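Local coordinates for protein cysteine hydrolase (Staphylococcus aureus, PDB 6KUA) that probably hydrolyses nicotinamide to nicotinic acid and ammonia, as a zinc-containing nicotinamidase of the isochorismatase family of cysteine hydrolases, at residues R38-N43 and G87-T92; Q46-F51 and R122-V127; H140-A145 and N176-E181; A5-D10 and D108-T113; Q29-F34 and V130-D135. All coordinates share one frame; numbering follows the deposited sequence.

Contact 1: R38-N43 and G87-T92; sequences RINDFN and GKLYET
Ile39 and Leu89 mark the closest backbone approach of two helices, their CA atoms 8.5 Å apart. The helices are 32-44 and 84-93. They pack side by side on one face of the parallel beta-sheet in the three-layer alpha/beta/alpha fold of the isochorismatase family. Leu89 carries the contact. Its CG lies anti to the backbone N (chi1 -179°), which sends both methyls towards helix 32-44. There they fit against two consecutive residues. On the buried side, CD2 of Leu89 meets CG2 of Ile39 at 3.7 Å, and the isoleucine and leucine run past one another head to tail. On the outer side, the amide of Asn40 lies against the same leucine. The contact is therefore apolar towards the sheet and mixed towards solvent.

Ile39 also reaches Leu6, Ile49 and Phe51 of the sheet, so it fills the angle between helix 84-93 and the sheet. Tyr90 adds a second link from helix 84-93, with an edge-to-face contact to Phe51. Near the end of its helix, Thr92 turns its hydroxyl back to the chain, and OG1 donates to the carbonyl O of Leu89 at 3.1 Å. The carbonyl of the central leucine is thus used within its own helix. Across the interface, OD1 of Asn40 touches both Leu89 methyls, with CD2 at 3.8 Å and CD1 at 4.0 Å.

Contact 2: Q46-F51 and R122-V127; sequences QDHIFF and RSINQV
Arg122 sets its CD methylene over one face of the His48 ring in a CH-pi contact, at the end of the Rossmann-like parallel sheet where strands 48-54 and 126-132 start. CD of Arg122 stands 3.5 Å from the centroid of the His48 ring and only 10° off the ring normal. NE continues the line of the chain, trans to CB (chi3 176°), which carries the guanidinium past the ring. The arginine crosses the imidazole at about a right angle. The guanidinium plane is turned 87° from the ring plane, so this is not a flat stack of the two groups. Instead, CE1 of His48 lies at the guanidinium edge, near its plane. Ile124 adds a looser, oblique touch, with CD1 4.5 Å from CD2 of His48.

The next shell fixes both partners. ND1 of His48 is hydrogen-bonded to NE2 of His100 on the neighbouring strand 99-104, which limits rotation of the imidazole. NH1 of Arg122 bonds to the carbonyl O of Leu118, one helical turn back. Helix 115-121 then ends in a Schellman motif with Ser123 at positive phi, and this turns the chain towards strand 126-132. The backbone of His48 is hydrogen-bonded to Leu6 of strand 4-9, which lies between 48-54 and 126-132. The contact therefore bridges over a central strand. At its nearest point, NE of Arg122 is 3.5 Å from CE1 of His48.

Contact 3: H140-A145 and N176-E181; sequences HTAISA and NSLGAE
Leu178 points its CD1 methyl into the surface of helix 137-147, at the step between Ala142 and Ile143. The CA atoms of Ile143 and Leu178 are 7.2 Å apart. CG of Leu178 sits anti to its own carbonyl carbon (chi1 -51°), and the extended branch beyond it carries CD1 to the helix. The methyl meets CB of Ala142 at 3.9 Å and, round the helix, CG1 of Ile143 at 4.2 Å, the two longer side chains lying at a slant to each other. CD1 also rests 3.8 Å from the carbonyl O of Ala142. The small side chain of Ala142 probably lets the leucine come close to the helix backbone.

The turn after helix 164-176 thus packs on helix 137-147 in one outer helical layer of the alpha/beta/alpha fold. Gly179, with positive phi, then leads the chain away towards strand 151-160. The region adjoins a subunit interface. Ile143 packs on Ile143 of the second subunit, and Leu178 touches His140 of that subunit. Across the two segments the contact is a single methyl against alanine, isoleucine and helix backbone. Its chemistry is apolar packing, so shape rather than polar pairing fits the turn to the helix.

Contact 4: A5-D10 and D108-T113; sequences ALLVVD and DSFFGT
The first torsions of Val9 and Ser109 bring their ends together. In Val9, CG1 stands opposite the backbone N (chi1 -177°) and CG2 opposite the carbonyl carbon, an arrangement that presents both methyls to Ser109. In Ser109, OG is turned to the side of the backbone N (chi1 -65°). The hydroxyl therefore lies against the valine fork, 3.9 Å from CG2 of Val9 and 4.1 Å from its CG1. A second touch lies further back along the strand, where CD1 of Leu7 comes obliquely to within 4.2 Å of CZ of Phe110.

These contacts join the central strand 4-9 to the loop between strand 99-104 and helix 115-121. The loop holds its own shape. Asp108 forms an Asx turn, with N of Phe110 donating to OD1 of Asp108 at 2.8 Å. The donor comes from above the carboxylate, 55° out of its plane. A type I turn runs over the same residues, closed by N of Phe111 and O of Asp108. OG1 of Thr113 donates to O of Ser109 at 2.8 Å, in the carbonyl plane and on a lone pair.

Val9 also packs on Cys137. The next residue, Asp10, touches Cys137 too and forms a salt bridge with Lys104. This grouping is consistent with the Asp-Lys-Cys triad of the family. OG of Ser109 is hydrogen-bonded to OG1 of Thr141 on helix 137-147. The buried hydroxyl thus has a polar partner, while its contact with Val9 is plain packing of oxygen against methyls.

Contact 5: Q29-F34 and V130-D135; sequences QNIEDF and VGVCTD
Ile31 packs its CD1 methyl against the C-terminal part of strand 126-132, and this is the tight part of the contact. CG1 of Ile31 takes the position between the backbone N and the carbonyl carbon (chi1 74°), and the chain then extends towards the strand. CD1 of Ile31 lies 3.8 Å from O of Gly131 and 4.0 Å from CG1 of Val132. Ile31 also touches Tyr11 and Ala160, so it is enclosed from several sides.

The other part is looser. Phe34, partly exposed, comes no nearer than 4.7 Å, between its CE1 and CG1 of Val130. Asn30, beside Ile31, is exposed. The type I turn from Gln29 to Glu32 is closed by a weak bond from N of Glu32 to O of Gln29.

Here the turn leading into helix 32-44 meets the sheet of the alpha/beta fold. The backbone angles of Gly131 would jam a CB against the preceding carbonyl O, and a cis peptide joins Val132 to Cys133. The side chain of Val132 is about 11 Å from the bound zinc ion. Gly131 pairs through its backbone with Gly158 and Ala160. The contact is a methyl packed on a valine methyl and a backbone carbonyl, held by van der Waals contact rather than polar pairing.

Overall arrangement
The five contacts surround one parallel sheet. Contacts 1 and 5 share helix 32-44, their centres 15 Å apart. Contacts 2, 4 and 5 meet in the sheet: Phe50 pairs with Leu6 and Val8, and Val130 with Leu7 and Val9. Contact 3 lies across the chain's centre from contact 1, with 24 Å between their centres. It joins contact 4 through OG1 of Thr141 and OG of Ser109, 2.8 Å apart. Contacts 4 and 5 lie near the metal site, the side chains of Val9 and Val132 each about 11 Å from the zinc ion. Contact 4 includes Asp10, which with Lys104 and Cys137 probably forms the catalytic triad. Contacts 3, 4 and 5 all reach the second subunit.

Contact 1: R38-N43 and G87-T92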
# COMPACT_ATOMS: atom_id res chain seq x y z
N ARG A 38 20.40 22.79 0.35
CA ARG A 38 19.73 21.86 -0.56
C ARG A 38 18.38 22.42 -0.98
O ARG A 38 17.98 22.29 -2.14
CB ARG A 38 19.55 20.48 0.07
CG ARG A 38 20.84 19.75 0.44
CD ARG A 38 21.87 19.79 -0.67
NE ARG A 38 21.40 19.10 -1.86
CZ ARG A 38 21.62 19.49 -3.11
NH1 ARG A 38 22.33 20.59 -3.34
NH2 ARG A 38 21.13 18.78 -4.11
N ILE A 39 17.67 23.06 -0.05
CA ILE A 39 16.38 23.67 -0.35
C ILE A 39 16.56 24.75 -1.41
O ILE A 39 15.81 24.81 -2.39
CB ILE A 39 15.73 24.22 0.93
CG1 ILE A 39 15.44 23.08 1.90
CG2 ILE A 39 14.44 24.98 0.61
CD1 ILE A 39 15.04 23.55 3.28
N ASN A 40 17.57 25.60 -1.24
CA ASN A 40 17.82 26.66 -2.22
C ASN A 40 18.17 26.07 -3.57
O ASN A 40 17.75 26.59 -4.61
CB ASN A 40 18.92 27.59 -1.73
CG ASN A 40 18.43 28.56 -0.68
OD1 ASN A 40 17.36 29.14 -0.83
ND2 ASN A 40 19.19 28.74 0.39
N ASP A 41 18.94 24.98 -3.59
CA ASP A 41 19.28 24.34 -4.86
C ASP A 41 18.03 23.90 -5.60
O ASP A 41 17.82 24.26 -6.77
CB ASP A 41 20.19 23.13 -4.60
CG ASP A 41 20.79 22.57 -5.89
OD1 ASP A 41 21.83 23.09 -6.33
OD2 ASP A 41 20.23 21.61 -6.45
N PHE A 42 17.18 23.10 -4.95
CA PHE A 42 15.95 22.65 -5.58
C PHE A 42 15.05 23.83 -5.96
O PHE A 42 14.46 23.83 -7.04
CB PHE A 42 15.20 21.70 -4.63
CG PHE A 42 15.73 20.28 -4.68
CD1 PHE A 42 16.97 19.97 -4.11
CD2 PHE A 42 15.01 19.28 -5.31
CE1 PHE A 42 17.46 18.68 -4.16
CE2 PHE A 42 15.50 17.97 -5.36
CZ PHE A 42 16.73 17.68 -4.78
N ASN A 43 14.93 24.82 -5.07
CA ASN A 43 14.06 25.96 -5.34
C ASN A 43 14.53 26.72 -6.57
O ASN A 43 13.71 27.12 -7.41
CB ASN A 43 14.01 26.87 -4.12
CG ASN A 43 12.94 27.93 -4.22
OD1 ASN A 43 11.74 27.63 -4.15
ND2 ASN A 43 13.36 29.18 -4.36
N GLY A 87 13.40 26.49 9.16
CA GLY A 87 12.07 27.03 9.42
C GLY A 87 11.91 28.45 8.91
O GLY A 87 10.84 28.82 8.42
N LYS A 88 12.97 29.26 9.03
CA LYS A 88 12.93 30.62 8.49
C LYS A 88 12.74 30.61 6.98
O LYS A 88 11.88 31.31 6.44
CB LYS A 88 14.22 31.37 8.84
CG LYS A 88 14.40 31.69 10.31
CD LYS A 88 15.30 32.91 10.51
CE LYS A 88 16.71 32.68 9.96
NZ LYS A 88 17.78 32.82 11.01
N LEU A 89 13.57 29.83 6.28
CA LEU A 89 13.46 29.73 4.83
C LEU A 89 12.06 29.26 4.43
O LEU A 89 11.47 29.78 3.47
CB LEU A 89 14.53 28.79 4.28
CG LEU A 89 14.63 28.56 2.77
CD1 LEU A 89 14.57 29.87 2.01
CD2 LEU A 89 15.92 27.81 2.44
N TYR A 90 11.51 28.30 5.17
CA TYR A 90 10.20 27.75 4.81
C TYR A 90 9.12 28.82 4.84
O TYR A 90 8.26 28.86 3.96
CB TYR A 90 9.84 26.59 5.75
CG TYR A 90 8.41 26.11 5.58
CD1 TYR A 90 8.05 25.27 4.53
CD2 TYR A 90 7.41 26.49 6.47
CE1 TYR A 90 6.74 24.83 4.36
CE2 TYR A 90 6.10 26.06 6.32
CZ TYR A 90 5.77 25.23 5.27
OH TYR A 90 4.48 24.79 5.10
N GLU A 91 9.16 29.71 5.84
CA GLU A 91 8.18 30.79 5.92
C GLU A 91 8.15 31.64 4.65
O GLU A 91 7.09 32.11 4.24
CB GLU A 91 8.44 31.68 7.14
CG GLU A 91 8.39 30.96 8.49
CD GLU A 91 7.16 30.08 8.66
OE1 GLU A 91 7.29 28.98 9.26
OE2 GLU A 91 6.07 30.49 8.20
N THR A 92 9.30 31.84 4.01
CA THR A 92 9.36 32.68 2.82
C THR A 92 9.04 31.95 1.52
O THR A 92 8.92 32.61 0.48
CB THR A 92 10.74 33.34 2.67
OG1 THR A 92 11.60 32.47 1.94
CG2 THR A 92 11.35 33.64 4.03

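Contact 2: Q46-F51 and R122-V127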
# COMPACT_ATOMS: atom_id res chain seq x y z
N GLN A 46 13.08 25.33 -9.37
CA GLN A 46 11.67 25.08 -9.09
C GLN A 46 11.37 23.58 -9.01
O GLN A 46 10.28 23.14 -9.37
CB GLN A 46 10.76 25.77 -10.11
CG GLN A 46 10.83 27.30 -10.06
CD GLN A 46 10.28 27.88 -8.76
OE1 GLN A 46 11.04 28.38 -7.92
NE2 GLN A 46 8.96 27.83 -8.60
N ASP A 47 12.35 22.79 -8.56
CA ASP A 47 12.10 21.41 -8.20
C ASP A 47 11.27 21.34 -6.92
O ASP A 47 11.17 22.30 -6.15
CB ASP A 47 13.41 20.66 -8.01
CG ASP A 47 14.13 20.39 -9.33
OD1 ASP A 47 13.45 20.22 -10.37
OD2 ASP A 47 15.39 20.35 -9.34
N HIS A 48 10.66 20.19 -6.69
CA HIS A 48 9.69 20.07 -5.62
C HIS A 48 10.37 19.71 -4.31
O HIS A 48 11.30 18.90 -4.28
CB HIS A 48 8.63 19.04 -6.00
CG HIS A 48 7.73 19.53 -7.08
ND1 HIS A 48 6.63 20.32 -6.83
CD2 HIS A 48 7.81 19.40 -8.43
CE1 HIS A 48 6.05 20.63 -7.97
NE2 HIS A 48 6.74 20.09 -8.96
N ILE A 49 9.90 20.32 -3.23
CA ILE A 49 10.44 20.13 -1.89
C ILE A 49 9.29 19.76 -0.97
O ILE A 49 8.29 20.48 -0.90
CB ILE A 49 11.16 21.38 -1.36
CG1 ILE A 49 12.23 21.86 -2.36
CG2 ILE A 49 11.81 21.08 -0.03
CD1 ILE A 49 12.33 23.35 -2.48
N PHE A 50 9.45 18.64 -0.26
CA PHE A 50 8.42 18.13 0.65
C PHE A 50 8.99 18.16 2.06
O PHE A 50 10.04 17.56 2.32
CB PHE A 50 7.99 16.72 0.26
CG PHE A 50 7.39 16.61 -1.11
CD1 PHE A 50 8.19 16.67 -2.25
CD2 PHE A 50 6.01 16.44 -1.27
CE1 PHE A 50 7.64 16.57 -3.53
CE2 PHE A 50 5.44 16.34 -2.55
CZ PHE A 50 6.25 16.40 -3.68
N PHE A 51 8.33 18.90 2.95
CA PHE A 51 8.65 18.89 4.37
C PHE A 51 7.71 17.89 5.05
O PHE A 51 6.49 18.07 5.04
CB PHE A 51 8.51 20.29 4.97
CG PHE A 51 9.52 21.28 4.42
CD1 PHE A 51 9.26 21.97 3.25
CD2 PHE A 51 10.72 21.51 5.08
CE1 PHE A 51 10.19 22.88 2.73
CE2 PHE A 51 11.64 22.40 4.58
CZ PHE A 51 11.38 23.10 3.41
N ARG A 122 3.87 14.46 -10.59
CA ARG A 122 4.82 15.47 -11.04
C ARG A 122 5.99 14.88 -11.80
O ARG A 122 7.00 15.57 -12.00
CB ARG A 122 5.32 16.26 -9.83
CG ARG A 122 4.23 17.11 -9.24
CD ARG A 122 4.51 17.47 -7.78
NE ARG A 122 3.48 18.37 -7.28
CZ ARG A 122 2.24 17.98 -6.99
NH1 ARG A 122 1.89 16.71 -7.13
NH2 ARG A 122 1.35 18.87 -6.56
N SER A 123 5.91 13.60 -12.20
CA SER A 123 6.93 12.94 -12.99
C SER A 123 8.29 12.89 -12.28
O SER A 123 9.34 13.03 -12.91
CB SER A 123 7.06 13.59 -14.37
OG SER A 123 5.89 13.32 -15.12
N ILE A 124 8.25 12.71 -10.95
CA ILE A 124 9.46 12.55 -10.14
C ILE A 124 9.79 11.07 -10.03
O ILE A 124 8.96 10.28 -9.58
CB ILE A 124 9.27 13.13 -8.73
CG1 ILE A 124 8.80 14.58 -8.77
CG2 ILE A 124 10.54 12.96 -7.93
CD1 ILE A 124 9.88 15.50 -9.11
N ASN A 125 11.01 10.69 -10.39
CA ASN A 125 11.47 9.33 -10.13
C ASN A 125 12.77 9.32 -9.33
O ASN A 125 13.45 8.30 -9.29
CB ASN A 125 11.63 8.53 -11.43
CG ASN A 125 12.85 8.96 -12.23
OD1 ASN A 125 13.30 10.10 -12.12
ND2 ASN A 125 13.39 8.04 -13.02
N GLN A 126 13.12 10.43 -8.70
CA GLN A 126 14.38 10.52 -7.97
C GLN A 126 14.17 11.38 -6.73
O GLN A 126 13.63 12.49 -6.83
CB GLN A 126 15.45 11.11 -8.90
CG GLN A 126 16.70 11.61 -8.24
CD GLN A 126 17.76 12.02 -9.27
OE1 GLN A 126 17.70 13.12 -9.83
NE2 GLN A 126 18.71 11.13 -9.53
N VAL A 127 14.54 10.87 -5.55
CA VAL A 127 14.38 11.64 -4.33
C VAL A 127 15.74 11.80 -3.66
O VAL A 127 16.58 10.89 -3.68
CB VAL A 127 13.36 11.01 -3.35
CG1 VAL A 127 12.01 10.88 -4.02
CG2 VAL A 127 13.86 9.67 -2.79

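Contact 3: H140-A145 and N176-E181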
# COMPACT_ATOMS: atom_id res chain seq x y z
N HIS A 140 13.48 4.48 7.36
CA HIS A 140 12.17 3.96 6.99
C HIS A 140 11.65 4.63 5.72
O HIS A 140 11.05 3.97 4.86
CB HIS A 140 11.17 4.16 8.14
CG HIS A 140 11.42 3.27 9.32
ND1 HIS A 140 10.40 2.76 10.09
CD2 HIS A 140 12.57 2.82 9.89
CE1 HIS A 140 10.90 2.04 11.08
NE2 HIS A 140 12.21 2.05 10.97
N THR A 141 11.85 5.95 5.60
CA THR A 141 11.47 6.64 4.37
C THR A 141 12.27 6.12 3.19
O THR A 141 11.70 5.86 2.12
CB THR A 141 11.68 8.15 4.55
OG1 THR A 141 10.81 8.63 5.59
CG2 THR A 141 11.39 8.92 3.24
N ALA A 142 13.59 5.92 3.37
CA ALA A 142 14.43 5.44 2.27
C ALA A 142 14.02 4.05 1.79
O ALA A 142 14.02 3.77 0.59
CB ALA A 142 15.90 5.44 2.69
N ILE A 143 13.63 3.18 2.73
CA ILE A 143 13.23 1.82 2.37
C ILE A 143 11.95 1.83 1.54
O ILE A 143 11.85 1.11 0.54
CB ILE A 143 13.06 0.96 3.64
CG1 ILE A 143 14.43 0.68 4.26
CG2 ILE A 143 12.32 -0.35 3.29
CD1 ILE A 143 14.36 0.24 5.68
N SER A 144 10.97 2.65 1.91
CA SER A 144 9.77 2.76 1.10
C SER A 144 10.06 3.37 -0.27
O SER A 144 9.49 2.94 -1.28
CB SER A 144 8.71 3.59 1.82
OG SER A 144 7.95 2.73 2.66
N ALA A 145 10.90 4.41 -0.32
CA ALA A 145 11.31 4.97 -1.60
C ALA A 145 11.93 3.89 -2.46
O ALA A 145 11.63 3.79 -3.66
CB ALA A 145 12.29 6.14 -1.39
N ASN A 176 24.61 -0.06 0.11
CA ASN A 176 24.84 -1.45 -0.27
C ASN A 176 23.55 -2.24 -0.51
O ASN A 176 23.55 -3.16 -1.34
CB ASN A 176 25.69 -2.16 0.80
CG ASN A 176 27.01 -1.41 1.10
OD1 ASN A 176 27.65 -0.91 0.19
ND2 ASN A 176 27.37 -1.30 2.37
N SER A 177 22.46 -1.93 0.19
CA SER A 177 21.20 -2.62 -0.04
C SER A 177 20.20 -1.84 -0.88
O SER A 177 19.40 -2.45 -1.59
CB SER A 177 20.54 -2.99 1.30
OG SER A 177 21.38 -3.84 2.04
N LEU A 178 20.18 -0.51 -0.77
CA LEU A 178 19.17 0.28 -1.46
C LEU A 178 19.69 0.91 -2.76
O LEU A 178 18.93 1.62 -3.42
CB LEU A 178 18.61 1.38 -0.55
CG LEU A 178 18.12 0.94 0.84
CD1 LEU A 178 17.25 2.03 1.46
CD2 LEU A 178 17.36 -0.38 0.77
N GLY A 179 20.94 0.66 -3.13
CA GLY A 179 21.47 1.22 -4.36
C GLY A 179 21.44 2.74 -4.39
O GLY A 179 21.21 3.33 -5.45
N ALA A 180 21.64 3.38 -3.25
CA ALA A 180 21.50 4.82 -3.15
C ALA A 180 22.85 5.49 -3.31
O ALA A 180 23.87 4.97 -2.86
CB ALA A 180 20.88 5.24 -1.81
N GLU A 181 22.85 6.64 -3.96
CA GLU A 181 24.02 7.51 -3.95
C GLU A 181 24.17 8.15 -2.57
O GLU A 181 23.27 8.85 -2.09
CB GLU A 181 23.89 8.57 -5.04
CG GLU A 181 24.96 9.66 -4.98
CD GLU A 181 24.62 10.86 -5.86
OE1 GLU A 181 25.38 11.85 -5.83
OE2 GLU A 181 23.60 10.81 -6.58

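Contact 4: A5-D10 and D108-T113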
# COMPACT_ATOMS: atom_id res chain seq x y z
N ALA A 5 13.07 15.33 -6.37
CA ALA A 5 12.40 16.00 -5.27
C ALA A 5 13.26 15.86 -4.04
O ALA A 5 14.02 14.90 -3.89
CB ALA A 5 10.98 15.43 -5.01
N LEU A 6 13.17 16.87 -3.18
CA LEU A 6 13.88 16.88 -1.91
C LEU A 6 12.89 16.53 -0.81
O LEU A 6 11.82 17.13 -0.72
CB LEU A 6 14.51 18.26 -1.67
CG LEU A 6 15.23 18.44 -0.34
CD1 LEU A 6 16.48 17.59 -0.28
CD2 LEU A 6 15.59 19.90 -0.15
N LEU A 7 13.24 15.55 0.02
CA LEU A 7 12.42 15.18 1.16
C LEU A 7 13.15 15.60 2.43
O LEU A 7 14.24 15.09 2.71
CB LEU A 7 12.14 13.67 1.18
CG LEU A 7 11.59 13.03 -0.10
CD1 LEU A 7 11.22 11.55 0.10
CD2 LEU A 7 10.39 13.81 -0.63
N VAL A 8 12.55 16.52 3.18
CA VAL A 8 13.11 17.02 4.43
C VAL A 8 12.34 16.38 5.57
O VAL A 8 11.19 16.75 5.84
CB VAL A 8 13.06 18.55 4.51
CG1 VAL A 8 13.71 19.04 5.82
CG2 VAL A 8 13.76 19.15 3.29
N VAL A 9 12.98 15.43 6.24
CA VAL A 9 12.30 14.56 7.21
C VAL A 9 12.52 15.09 8.63
O VAL A 9 13.66 15.19 9.10
CB VAL A 9 12.79 13.11 7.08
CG1 VAL A 9 12.02 12.21 8.03
CG2 VAL A 9 12.62 12.63 5.64
N ASP A 10 11.41 15.45 9.28
CA ASP A 10 11.31 15.69 10.73
C ASP A 10 12.37 16.65 11.27
O ASP A 10 12.94 16.43 12.35
CB ASP A 10 11.35 14.36 11.49
CG ASP A 10 10.01 13.70 11.52
OD1 ASP A 10 9.03 14.38 11.92
OD2 ASP A 10 9.91 12.52 11.13
N ASP A 108 7.99 6.30 8.65
CA ASP A 108 8.09 6.25 7.20
C ASP A 108 7.22 7.34 6.58
O ASP A 108 6.00 7.34 6.74
CB ASP A 108 7.65 4.86 6.72
CG ASP A 108 7.54 4.73 5.19
OD1 ASP A 108 7.87 5.67 4.42
OD2 ASP A 108 7.12 3.63 4.76
N SER A 109 7.86 8.24 5.83
CA SER A 109 7.17 9.39 5.23
C SER A 109 6.12 8.98 4.20
O SER A 109 5.25 9.80 3.87
CB SER A 109 8.20 10.30 4.58
OG SER A 109 9.09 10.88 5.54
N PHE A 110 6.18 7.76 3.68
CA PHE A 110 5.22 7.29 2.69
C PHE A 110 4.02 6.58 3.30
O PHE A 110 3.01 6.38 2.61
CB PHE A 110 5.88 6.33 1.70
CG PHE A 110 6.92 6.98 0.81
CD1 PHE A 110 8.22 7.20 1.27
CD2 PHE A 110 6.60 7.38 -0.48
CE1 PHE A 110 9.19 7.78 0.44
CE2 PHE A 110 7.56 7.97 -1.32
CZ PHE A 110 8.85 8.18 -0.86
N PHE A 111 4.09 6.18 4.57
CA PHE A 111 3.02 5.38 5.15
C PHE A 111 1.80 6.24 5.47
O PHE A 111 1.91 7.24 6.18
CB PHE A 111 3.49 4.66 6.41
CG PHE A 111 2.47 3.71 6.95
CD1 PHE A 111 2.28 2.47 6.36
CD2 PHE A 111 1.65 4.08 8.00
CE1 PHE A 111 1.32 1.61 6.83
CE2 PHE A 111 0.68 3.21 8.48
CZ PHE A 111 0.51 1.99 7.90
N GLY A 112 0.65 5.85 4.93
CA GLY A 112 -0.58 6.58 5.18
C GLY A 112 -0.60 8.02 4.69
O GLY A 112 -1.43 8.81 5.14
N THR A 113 0.29 8.38 3.77
CA THR A 113 0.36 9.72 3.22
C THR A 113 0.18 9.68 1.70
O THR A 113 0.27 8.61 1.09
CB THR A 113 1.70 10.40 3.54
OG1 THR A 113 2.71 9.83 2.69
CG2 THR A 113 2.07 10.24 5.05

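Contact 5: Q29-F34 and V130-D135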
# COMPACT_ATOMS: atom_id res chain seq x y z
N GLN A 29 21.75 19.75 14.64
CA GLN A 29 22.00 21.17 14.43
C GLN A 29 23.14 21.38 13.43
O GLN A 29 23.16 22.40 12.73
CB GLN A 29 22.33 21.85 15.76
CG GLN A 29 21.27 21.67 16.84
CD GLN A 29 21.72 22.14 18.21
OE1 GLN A 29 22.65 22.94 18.34
NE2 GLN A 29 21.04 21.66 19.25
N ASN A 30 24.08 20.44 13.35
CA ASN A 30 25.21 20.60 12.44
C ASN A 30 24.86 20.37 10.98
O ASN A 30 25.71 20.60 10.12
CB ASN A 30 26.34 19.64 12.84
CG ASN A 30 26.80 19.85 14.27
OD1 ASN A 30 27.26 20.93 14.63
ND2 ASN A 30 26.71 18.81 15.07
N ILE A 31 23.64 19.91 10.66
CA ILE A 31 23.25 19.72 9.27
C ILE A 31 22.38 20.86 8.75
O ILE A 31 22.04 20.88 7.55
CB ILE A 31 22.54 18.36 9.08
CG1 ILE A 31 21.12 18.40 9.66
CG2 ILE A 31 23.31 17.26 9.77
CD1 ILE A 31 20.42 17.07 9.57
N GLU A 32 22.04 21.83 9.61
CA GLU A 32 21.16 22.94 9.25
C GLU A 32 21.65 23.67 8.01
O GLU A 32 20.89 23.91 7.06
CB GLU A 32 21.05 23.88 10.46
CG GLU A 32 20.22 25.15 10.26
CD GLU A 32 20.23 26.04 11.50
OE1 GLU A 32 19.21 26.73 11.77
OE2 GLU A 32 21.25 26.04 12.23
N ASP A 33 22.93 24.03 7.98
CA ASP A 33 23.45 24.79 6.85
C ASP A 33 23.35 23.99 5.55
O ASP A 33 23.05 24.56 4.49
CB ASP A 33 24.90 25.20 7.10
CG ASP A 33 25.02 26.49 7.91
OD1 ASP A 33 24.00 26.99 8.44
OD2 ASP A 33 26.16 27.00 8.02
N PHE A 34 23.59 22.68 5.61
CA PHE A 34 23.54 21.86 4.40
C PHE A 34 22.10 21.72 3.89
O PHE A 34 21.86 21.74 2.68
CB PHE A 34 24.15 20.49 4.66
CG PHE A 34 24.24 19.62 3.45
CD1 PHE A 34 23.20 18.75 3.12
CD2 PHE A 34 25.36 19.66 2.64
CE1 PHE A 34 23.28 17.94 2.00
CE2 PHE A 34 25.45 18.86 1.51
CZ PHE A 34 24.41 17.99 1.19
N VAL A 130 17.00 14.20 3.29
CA VAL A 130 17.79 14.83 4.33
C VAL A 130 16.94 14.90 5.58
O VAL A 130 15.70 14.79 5.54
CB VAL A 130 18.27 16.24 3.91
CG1 VAL A 130 19.02 16.16 2.57
CG2 VAL A 130 17.09 17.22 3.83
N GLY A 131 17.60 15.07 6.72
CA GLY A 131 16.86 15.20 7.96
C GLY A 131 17.34 14.26 9.04
O GLY A 131 18.51 13.87 9.04
N VAL A 132 16.45 13.90 9.96
CA VAL A 132 16.80 13.10 11.13
C VAL A 132 15.68 12.10 11.40
O VAL A 132 14.55 12.29 10.95
CB VAL A 132 17.04 13.97 12.39
CG1 VAL A 132 18.18 14.96 12.16
CG2 VAL A 132 15.74 14.65 12.82
N CYS A 133 15.99 11.00 12.10
CA CYS A 133 17.33 10.47 12.31
C CYS A 133 17.69 9.52 11.19
O CYS A 133 16.80 8.89 10.61
CB CYS A 133 17.44 9.72 13.64
SG CYS A 133 17.10 10.69 15.07
N THR A 134 18.99 9.42 10.91
CA THR A 134 19.48 8.60 9.81
C THR A 134 18.92 7.19 9.86
O THR A 134 18.50 6.64 8.84
CB THR A 134 21.01 8.55 9.85
OG1 THR A 134 21.50 9.81 10.30
CG2 THR A 134 21.58 8.23 8.48
N ASP A 135 18.93 6.57 11.04
CA ASP A 135 18.58 5.16 11.16
C ASP A 135 17.16 4.95 11.67
O ASP A 135 16.81 3.83 12.06
CB ASP A 135 19.59 4.44 12.07
CG ASP A 135 19.64 5.04 13.48
OD1 ASP A 135 19.55 6.28 13.61
OD2 ASP A 135 19.76 4.28 14.46